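Local coordinates for lipoprotein (Mycoplasma mycoides subsp. capri, PDB 7ADK) that probably cleaves proteins as a peptidase, being a lipoprotein of the Mycoplasma peptidase (DUF31) family, which belongs to the chymotrypsin-like PA clan, at residues N289-T294 with S463-N468; N480-N485 with K659-L664; T425-D430 with A538-V543. All coordinates share one frame; numbering follows the deposited sequence.

Contact 1 of 3, residues N289-T294 with S463-N468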
loop_
_atom_site.group_PDB
_atom_site.type_symbol
_atom_site.label_atom_id
_atom_site.label_comp_id
_atom_site.label_asym_id
_atom_site.label_seq_id
_atom_site.Cartn_x
_atom_site.Cartn_y
_atom_site.Cartn_z
ATOM N N ASN B 289 13.554 12.650 -0.042
ATOM C CA ASN B 289 13.283 11.965 1.194
ATOM C C ASN B 289 14.697 11.673 1.713
ATOM O O ASN B 289 15.484 11.047 1.007
ATOM C CB ASN B 289 12.541 10.682 0.829
ATOM C CG ASN B 289 12.272 9.749 1.984
ATOM O OD1 ASN B 289 12.455 10.063 3.143
ATOM N ND2 ASN B 289 11.804 8.566 1.694
ATOM N N GLU B 290 15.078 12.205 2.863
ATOM C CA GLU B 290 16.456 12.084 3.357
ATOM C C GLU B 290 16.540 11.321 4.670
ATOM O O GLU B 290 15.625 11.372 5.497
ATOM C CB GLU B 290 17.150 13.455 3.410
ATOM C CG GLU B 290 16.421 14.453 4.325
ATOM C CD GLU B 290 17.333 15.486 4.999
ATOM O OE1 GLU B 290 18.549 15.545 4.686
ATOM O OE2 GLU B 290 16.825 16.226 5.875
ATOM N N GLU B 291 17.666 10.631 4.854
ATOM C CA GLU B 291 18.003 9.817 6.015
ATOM C C GLU B 291 19.401 10.185 6.529
ATOM O O GLU B 291 20.342 10.296 5.745
ATOM C CB GLU B 291 17.961 8.314 5.677
ATOM C CG GLU B 291 16.621 7.750 5.160
ATOM C CD GLU B 291 16.615 7.407 3.650
ATOM O OE1 GLU B 291 16.891 8.286 2.810
ATOM O OE2 GLU B 291 16.313 6.241 3.292
ATOM N N TYR B 292 19.555 10.310 7.846
ATOM C CA TYR B 292 20.843 10.379 8.532
ATOM C C TYR B 292 20.963 9.217 9.519
ATOM O O TYR B 292 20.139 9.118 10.422
ATOM C CB TYR B 292 20.968 11.702 9.291
ATOM C CG TYR B 292 20.905 12.942 8.436
ATOM C CD1 TYR B 292 21.942 13.187 7.532
ATOM C CD2 TYR B 292 19.811 13.828 8.522
ATOM C CE1 TYR B 292 21.938 14.328 6.728
ATOM C CE2 TYR B 292 19.785 14.956 7.673
ATOM C CZ TYR B 292 20.841 15.205 6.780
ATOM O OH TYR B 292 20.781 16.233 5.907
ATOM N N LYS B 293 21.964 8.349 9.368
ATOM C CA LYS B 293 22.108 7.148 10.195
ATOM C C LYS B 293 23.256 7.313 11.190
ATOM O O LYS B 293 24.367 7.670 10.808
ATOM C CB LYS B 293 22.236 5.925 9.271
ATOM C CG LYS B 293 21.477 4.721 9.843
ATOM C CD LYS B 293 21.575 3.479 8.942
ATOM C CE LYS B 293 20.594 2.382 9.400
ATOM N NZ LYS B 293 20.949 1.042 8.860
ATOM N N THR B 294 22.994 7.098 12.474
ATOM C CA THR B 294 23.913 7.414 13.591
ATOM C C THR B 294 24.639 6.205 14.187
ATOM O O THR B 294 25.602 6.386 14.924
ATOM C CB THR B 294 23.155 8.133 14.719
ATOM O OG1 THR B 294 22.010 7.395 15.044
ATOM C CG2 THR B 294 22.740 9.531 14.323
ATOM N N SER B 463 21.707 9.835 3.023
ATOM C CA SER B 463 21.097 9.446 1.748
ATOM C C SER B 463 20.021 10.421 1.255
ATOM O O SER B 463 19.412 11.120 2.050
ATOM C CB SER B 463 20.554 8.021 1.860
ATOM O OG SER B 463 20.260 7.488 0.595
ATOM N N LEU B 464 19.804 10.445 -0.062
ATOM C CA LEU B 464 18.816 11.259 -0.780
ATOM C C LEU B 464 17.993 10.324 -1.667
ATOM O O LEU B 464 18.526 9.831 -2.655
ATOM C CB LEU B 464 19.595 12.275 -1.634
ATOM C CG LEU B 464 20.467 13.275 -0.875
ATOM C CD1 LEU B 464 21.422 13.952 -1.841
ATOM C CD2 LEU B 464 19.654 14.363 -0.190
ATOM N N THR B 465 16.712 10.075 -1.390
ATOM C CA THR B 465 15.827 9.382 -2.351
ATOM C C THR B 465 14.763 10.294 -2.925
ATOM O O THR B 465 14.019 10.945 -2.201
ATOM C CB THR B 465 15.292 8.017 -1.884
ATOM O OG1 THR B 465 14.544 7.401 -2.913
ATOM C CG2 THR B 465 14.383 7.971 -0.678
ATOM N N ARG B 466 14.710 10.346 -4.252
ATOM C CA ARG B 466 13.961 11.351 -5.004
ATOM C C ARG B 466 13.322 10.794 -6.261
ATOM O O ARG B 466 13.887 9.914 -6.901
ATOM C CB ARG B 466 14.901 12.524 -5.317
ATOM C CG ARG B 466 16.166 12.178 -6.110
ATOM C CD ARG B 466 16.081 12.813 -7.482
ATOM N NE ARG B 466 17.011 12.213 -8.425
ATOM C CZ ARG B 466 16.770 11.161 -9.169
ATOM N NH1 ARG B 466 17.527 10.912 -10.181
ATOM N NH2 ARG B 466 15.793 10.345 -8.936
ATOM N N LEU B 467 12.154 11.318 -6.607
ATOM C CA LEU B 467 11.388 11.002 -7.816
ATOM C C LEU B 467 12.117 11.554 -9.044
ATOM O O LEU B 467 12.486 12.730 -9.034
ATOM C CB LEU B 467 9.997 11.623 -7.598
ATOM C CG LEU B 467 8.891 11.265 -8.593
ATOM C CD1 LEU B 467 8.720 9.762 -8.761
ATOM C CD2 LEU B 467 7.556 11.797 -8.078
ATOM N N ASN B 468 12.403 10.731 -10.055
ATOM C CA ASN B 468 13.161 11.201 -11.209
ATOM C C ASN B 468 12.326 12.082 -12.142
ATOM O O ASN B 468 11.124 11.888 -12.311
ATOM C CB ASN B 468 13.982 10.108 -11.926
ATOM C CG ASN B 468 13.372 8.753 -12.192
ATOM O OD1 ASN B 468 12.327 8.612 -12.799
ATOM N ND2 ASN B 468 14.044 7.695 -11.826
#
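Asn289, Glu290 and Glu291 pair with Thr465, Leu464 and Ser463 in an antiparallel beta ladder, where strand 289-293 joins strand 461-467 in a buried part of the sheet. The strand axes come within 4.9 Å, at 166° between their directions. At one end Asn289 N gives to Thr465 O (2.8 Å) while Thr465 N returns to Asn289 O; at the other, Ser463 N reaches Glu291 O at 3.1 Å and the reverse bond is weak. Glu290 and Leu464 form the non-hydrogen-bonded pair between them. On one face Asn289 and Thr465 run side by side, the methyl CG2 of Thr465 lying 3.6 Å from Asn289 ND2. Their polar ends both bond to the Asn480 amide. Glu291, bent at chi2 (107°), brings OE1 to 3.8 Å from Ser463 CB, and its OE2 makes a salt bridge to Lys488. The other face carries Glu290 and Leu464; the extended Glu290 chain takes a weak bond from the hydroxyl of Tyr292 and packs on Met426. Strand 421-433 lies along the far side of strand 289-293, and this run of antiparallel neighbours is consistent with the barrel of a chymotrypsin-like PA-clan peptidase.

Contact 2 of 3, residues N480-N485 with K659-L664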
loop_
_atom_site.group_PDB
_atom_site.type_symbol
_atom_site.label_atom_id
_atom_site.label_comp_id
_atom_site.label_asym_id
_atom_site.label_seq_id
_atom_site.Cartn_x
_atom_site.Cartn_y
_atom_site.Cartn_z
ATOM N N ASN B 480 8.202 3.918 -1.823
ATOM C CA ASN B 480 9.471 4.519 -2.214
ATOM C C ASN B 480 10.589 3.487 -2.422
ATOM O O ASN B 480 11.375 3.646 -3.349
ATOM C CB ASN B 480 9.774 5.563 -1.139
ATOM C CG ASN B 480 10.906 6.524 -1.406
ATOM O OD1 ASN B 480 10.871 7.640 -0.918
ATOM N ND2 ASN B 480 11.938 6.160 -2.131
ATOM N N GLY B 481 10.661 2.423 -1.621
ATOM C CA GLY B 481 11.632 1.333 -1.805
ATOM C C GLY B 481 11.216 0.282 -2.834
ATOM O O GLY B 481 11.937 -0.682 -3.065
ATOM N N HIS B 482 10.039 0.439 -3.436
ATOM C CA HIS B 482 9.382 -0.512 -4.332
ATOM C C HIS B 482 9.130 0.053 -5.725
ATOM O O HIS B 482 8.867 -0.739 -6.622
ATOM C CB HIS B 482 8.064 -0.984 -3.689
ATOM C CG HIS B 482 8.249 -2.063 -2.654
ATOM N ND1 HIS B 482 7.945 -3.411 -2.850
ATOM C CD2 HIS B 482 8.872 -1.925 -1.451
ATOM C CE1 HIS B 482 8.405 -4.052 -1.763
ATOM N NE2 HIS B 482 8.966 -3.183 -0.910
ATOM N N ASP B 483 9.201 1.371 -5.946
ATOM C CA ASP B 483 9.036 1.946 -7.280
ATOM C C ASP B 483 10.380 2.346 -7.908
ATOM O O ASP B 483 11.160 3.090 -7.321
ATOM C CB ASP B 483 8.036 3.110 -7.235
ATOM C CG ASP B 483 7.369 3.302 -8.583
ATOM O OD1 ASP B 483 6.139 3.173 -8.689
ATOM O OD2 ASP B 483 8.097 3.482 -9.574
ATOM N N SER B 484 10.635 1.903 -9.142
ATOM C CA SER B 484 11.810 2.248 -9.956
ATOM C C SER B 484 11.811 3.684 -10.501
ATOM O O SER B 484 12.833 4.146 -11.001
ATOM C CB SER B 484 11.962 1.237 -11.096
ATOM O OG SER B 484 10.762 1.153 -11.765
ATOM N N ASN B 485 10.712 4.432 -10.375
ATOM C CA ASN B 485 10.665 5.864 -10.649
ATOM C C ASN B 485 11.300 6.719 -9.544
ATOM O O ASN B 485 11.560 7.899 -9.749
ATOM C CB ASN B 485 9.219 6.271 -10.914
ATOM C CG ASN B 485 8.647 5.639 -12.163
ATOM O OD1 ASN B 485 8.923 6.023 -13.280
ATOM N ND2 ASN B 485 7.827 4.642 -12.027
ATOM N N LYS B 659 10.199 -0.569 8.315
ATOM C CA LYS B 659 11.643 -0.543 8.018
ATOM C C LYS B 659 11.886 -0.037 6.599
ATOM O O LYS B 659 11.232 -0.508 5.670
ATOM C CB LYS B 659 12.240 -1.953 8.186
ATOM C CG LYS B 659 12.498 -2.378 9.639
ATOM C CD LYS B 659 13.727 -1.684 10.245
ATOM C CE LYS B 659 14.101 -2.341 11.581
ATOM N NZ LYS B 659 15.334 -1.756 12.172
ATOM N N TYR B 660 12.841 0.878 6.424
ATOM C CA TYR B 660 13.343 1.340 5.117
ATOM C C TYR B 660 12.282 1.874 4.113
ATOM O O TYR B 660 12.644 2.083 2.950
ATOM C CB TYR B 660 14.256 0.244 4.485
ATOM C CG TYR B 660 15.684 0.041 4.994
ATOM C CD1 TYR B 660 16.286 0.890 5.948
ATOM C CD2 TYR B 660 16.461 -0.975 4.393
ATOM C CE1 TYR B 660 17.652 0.742 6.265
ATOM C CE2 TYR B 660 17.823 -1.130 4.716
ATOM C CZ TYR B 660 18.428 -0.261 5.649
ATOM O OH TYR B 660 19.751 -0.374 5.946
ATOM N N ASP B 661 11.010 2.130 4.482
ATOM C CA ASP B 661 9.965 2.441 3.479
ATOM C C ASP B 661 8.999 3.607 3.757
ATOM O O ASP B 661 8.555 3.857 4.880
ATOM C CB ASP B 661 9.207 1.172 3.055
ATOM C CG ASP B 661 8.820 1.174 1.572
ATOM O OD1 ASP B 661 9.146 2.145 0.847
ATOM O OD2 ASP B 661 8.204 0.182 1.131
ATOM N N PHE B 662 8.667 4.323 2.676
ATOM C CA PHE B 662 8.058 5.652 2.658
ATOM C C PHE B 662 7.045 5.821 1.520
ATOM O O PHE B 662 7.036 5.082 0.536
ATOM C CB PHE B 662 9.136 6.735 2.551
ATOM C CG PHE B 662 10.181 6.735 3.640
ATOM C CD1 PHE B 662 10.111 7.671 4.678
ATOM C CD2 PHE B 662 11.268 5.849 3.581
ATOM C CE1 PHE B 662 11.105 7.705 5.668
ATOM C CE2 PHE B 662 12.248 5.863 4.581
ATOM C CZ PHE B 662 12.166 6.793 5.626
ATOM N N SER B 663 6.193 6.843 1.649
ATOM C CA SER B 663 5.120 7.218 0.710
ATOM C C SER B 663 5.352 8.612 0.108
ATOM O O SER B 663 5.991 9.432 0.746
ATOM C CB SER B 663 3.776 7.244 1.432
ATOM O OG SER B 663 3.504 6.036 2.097
ATOM N N LEU B 664 4.818 8.928 -1.076
ATOM C CA LEU B 664 4.858 10.262 -1.706
ATOM C C LEU B 664 3.585 11.070 -1.393
ATOM O O LEU B 664 2.747 11.301 -2.260
ATOM C CB LEU B 664 5.101 10.095 -3.217
ATOM C CG LEU B 664 5.222 11.418 -4.012
ATOM C CD1 LEU B 664 6.633 11.970 -4.010
ATOM C CD2 LEU B 664 4.822 11.190 -5.456
#
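Gly481 N and Phe662 N both give their N-H to one oxygen of Asp661, reaching OD1 from opposite faces of the carboxylate plane, and so a single atom ties two loops together. This is a loop-to-loop contact without regular strand, in the loop between strands 461-467 and 486-493; farther along that loop Asp483 makes an Asx turn. The donor from the partner loop, Gly481 N, lies 2.9 Å from Asp661 OD1 with a nearly straight N-H (167°). The other, Phe662 N, belongs to the next residue of Asp661's own loop. Two amides on OD1 help fix the rotation of the carboxylate.

A second backbone bond runs beside the first. Asn480 N gives to Phe662 O at 2.9 Å, tilted from the carbonyl plane, and the two bonds together hold consecutive residues of each loop in step. Asn480 CB lies close to this carbonyl and 3.9 Å from Phe662 CB. With CG anti to the backbone N (chi1 -169°), the Asn480 amide turns instead to Asn289 and Thr465. The phenyl group itself leads away from the 480-485 loop and packs against Asn289.

Past His482, Asp483 OD2 accepts from Asn485 N through its anti lone pair, closing the Asx turn, and also takes Asn485 ND2 on its syn side. Outside the two segments, a basic side chain of another protein's chain forms a salt bridge with the same OD2, so this end of the loop also takes part in an intermolecular interface. The His482 and Asp661 side chains cross at about a right angle, yet ring and carboxylate planes are only 23° apart; the negative oxygen may polarise the ring, which Asp661 OD2 approaches obliquely, 3.4 Å from His482 CD2.

Contact 3 of 3, residues T425-D430 with A538-V543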
loop_
_atom_site.group_PDB
_atom_site.type_symbol
_atom_site.label_atom_id
_atom_site.label_comp_id
_atom_site.label_asym_id
_atom_site.label_seq_id
_atom_site.Cartn_x
_atom_site.Cartn_y
_atom_site.Cartn_z
ATOM N N THR B 425 12.260 15.493 5.279
ATOM C CA THR B 425 12.178 15.892 3.881
ATOM C C THR B 425 12.828 17.259 3.656
ATOM O O THR B 425 12.941 18.078 4.574
ATOM C CB THR B 425 10.721 15.873 3.408
ATOM O OG1 THR B 425 10.185 14.592 3.619
ATOM C CG2 THR B 425 10.567 16.138 1.916
ATOM N N MET B 426 13.296 17.496 2.441
ATOM C CA MET B 426 13.898 18.748 2.006
ATOM C C MET B 426 13.426 19.145 0.609
ATOM O O MET B 426 12.939 18.322 -0.158
ATOM C CB MET B 426 15.432 18.683 1.948
ATOM C CG MET B 426 16.113 17.988 3.107
ATOM S SD MET B 426 17.845 18.418 3.353
ATOM C CE MET B 426 18.670 17.512 2.009
ATOM N N TRP B 427 13.633 20.400 0.257
ATOM C CA TRP B 427 13.638 20.853 -1.122
ATOM C C TRP B 427 14.939 21.545 -1.463
ATOM O O TRP B 427 15.585 22.162 -0.615
ATOM C CB TRP B 427 12.457 21.777 -1.395
ATOM C CG TRP B 427 12.476 23.062 -0.637
ATOM C CD1 TRP B 427 12.925 24.243 -1.111
ATOM C CD2 TRP B 427 12.069 23.310 0.739
ATOM N NE1 TRP B 427 12.848 25.197 -0.133
ATOM C CE2 TRP B 427 12.313 24.689 1.027
ATOM C CE3 TRP B 427 11.515 22.524 1.756
ATOM C CZ2 TRP B 427 12.053 25.271 2.262
ATOM C CZ3 TRP B 427 11.225 23.108 3.000
ATOM C CH2 TRP B 427 11.490 24.469 3.256
ATOM N N ILE B 428 15.351 21.422 -2.709
ATOM C CA ILE B 428 16.449 22.189 -3.278
ATOM C C ILE B 428 15.995 23.655 -3.383
ATOM O O ILE B 428 14.958 23.942 -3.982
ATOM C CB ILE B 428 16.874 21.524 -4.606
ATOM C CG1 ILE B 428 18.317 21.859 -4.985
ATOM C CG2 ILE B 428 15.922 21.778 -5.786
ATOM C CD1 ILE B 428 18.851 20.828 -5.992
ATOM N N MET B 429 16.738 24.590 -2.787
ATOM C CA MET B 429 16.412 26.009 -2.880
ATOM C C MET B 429 17.461 26.819 -3.629
ATOM O O MET B 429 17.106 27.723 -4.373
ATOM C CB MET B 429 16.071 26.583 -1.506
ATOM C CG MET B 429 17.249 26.858 -0.572
ATOM S SD MET B 429 16.890 28.086 0.704
ATOM C CE MET B 429 15.869 27.091 1.781
ATOM N N ASP B 430 18.745 26.498 -3.500
ATOM C CA ASP B 430 19.821 27.351 -3.997
ATOM C C ASP B 430 21.096 26.555 -4.325
ATOM O O ASP B 430 21.262 25.410 -3.904
ATOM C CB ASP B 430 20.063 28.461 -2.960
ATOM C CG ASP B 430 20.900 29.634 -3.445
ATOM O OD1 ASP B 430 21.012 29.831 -4.662
ATOM O OD2 ASP B 430 21.453 30.373 -2.602
ATOM N N ALA B 538 11.513 29.388 14.983
ATOM C CA ALA B 538 10.568 28.778 14.048
ATOM C C ALA B 538 11.189 27.517 13.464
ATOM O O ALA B 538 12.373 27.553 13.136
ATOM C CB ALA B 538 10.245 29.776 12.956
ATOM N N ASP B 539 10.453 26.420 13.332
ATOM C CA ASP B 539 11.044 25.149 12.910
ATOM C C ASP B 539 11.388 25.133 11.402
ATOM O O ASP B 539 10.679 24.577 10.573
ATOM C CB ASP B 539 10.154 23.992 13.383
ATOM C CG ASP B 539 10.869 22.634 13.394
ATOM O OD1 ASP B 539 12.112 22.602 13.435
ATOM O OD2 ASP B 539 10.200 21.583 13.326
ATOM N N PHE B 540 12.490 25.781 11.034
ATOM C CA PHE B 540 13.037 25.897 9.674
ATOM C C PHE B 540 14.582 25.928 9.698
ATOM O O PHE B 540 15.164 26.650 10.502
ATOM C CB PHE B 540 12.465 27.151 9.002
ATOM C CG PHE B 540 13.154 27.540 7.712
ATOM C CD1 PHE B 540 13.170 26.659 6.621
ATOM C CD2 PHE B 540 13.837 28.760 7.616
ATOM C CE1 PHE B 540 13.864 26.985 5.448
ATOM C CE2 PHE B 540 14.520 29.098 6.436
ATOM C CZ PHE B 540 14.526 28.213 5.352
ATOM N N ALA B 541 15.252 25.184 8.824
ATOM C CA ALA B 541 16.705 25.148 8.743
ATOM C C ALA B 541 17.175 24.981 7.296
ATOM O O ALA B 541 16.421 24.495 6.461
ATOM C CB ALA B 541 17.214 24.038 9.662
ATOM N N ILE B 542 18.404 25.371 6.981
ATOM C CA ILE B 542 18.956 25.265 5.625
ATOM C C ILE B 542 20.267 24.486 5.643
ATOM O O ILE B 542 21.227 24.895 6.288
ATOM C CB ILE B 542 19.122 26.642 4.962
ATOM C CG1 ILE B 542 17.828 27.466 5.053
ATOM C CG2 ILE B 542 19.573 26.474 3.504
ATOM C CD1 ILE B 542 17.965 28.888 4.547
ATOM N N VAL B 543 20.309 23.356 4.949
ATOM C CA VAL B 543 21.426 22.412 4.906
ATOM C C VAL B 543 22.211 22.551 3.608
ATOM O O VAL B 543 21.656 22.523 2.518
ATOM C CB VAL B 543 20.917 20.965 5.063
ATOM C CG1 VAL B 543 22.025 19.926 4.833
ATOM C CG2 VAL B 543 20.318 20.775 6.456
#
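The Trp427 indole and the Phe540 phenyl meet obliquely, Trp427 CZ2 standing 4.0 Å from Phe540 CE1, while the two side chains cross at about a right angle. At the edge of the Phe540 ring, in its plane, sits the methyl of Met429, with CE 4.0 Å from CZ; Phe789, outside the two segments, makes an edge-to-face pair with the same ring. Met429 reaches both partners because its chain bends at the last torsion (chi3 75°), bringing CE also to 3.8 Å from Ile542 CG1, while its sulfur lies beside the CD1 and CG2 methyls of Ile542. Just before Trp427 in the chain, Met426 SD rests 4.3 Å from Val543 CB. All six are buried, and the contact is held by apolar packing between chain directions 78° apart. A classic beta bulge sets Met429 and Asp430 opposite Tyr444. Just before Phe540, Asp539 bonds to His450 ND1, as the Asp-His pair of a chymotrypsin-like triad would. Strand 442-447 pairs with both strand 421-433 and strand 541-546, so the contact spans the curve of one sheet, while Val773 of strand 769-778, from the second sheet, packs on both Trp427 and Phe540.

All three contacts lie within the Mycoplasma peptidase (DUF31) region. Contact 1 closes before contact 2 opens, whereas the segments of contact 3 alternate with those of both. Contacts 1 and 2 have centres about 11 Å apart and touch, Asn480 being the shared joint between the strand pair and the loops at its end. Contacts 1 and 3, with centres about 14 Å apart, share one sheet, strands 289-293 and 421-433 being neighbours, and meet where Met426 packs on Glu290 and Leu464. Contacts 2 and 3, centres about 22 Å apart, do not touch. The series thus runs from a loop whose Asp483-Asn485 end meets another protein's chain, through the sheet, toward the Asp539-His450 pair, probably part of the active site.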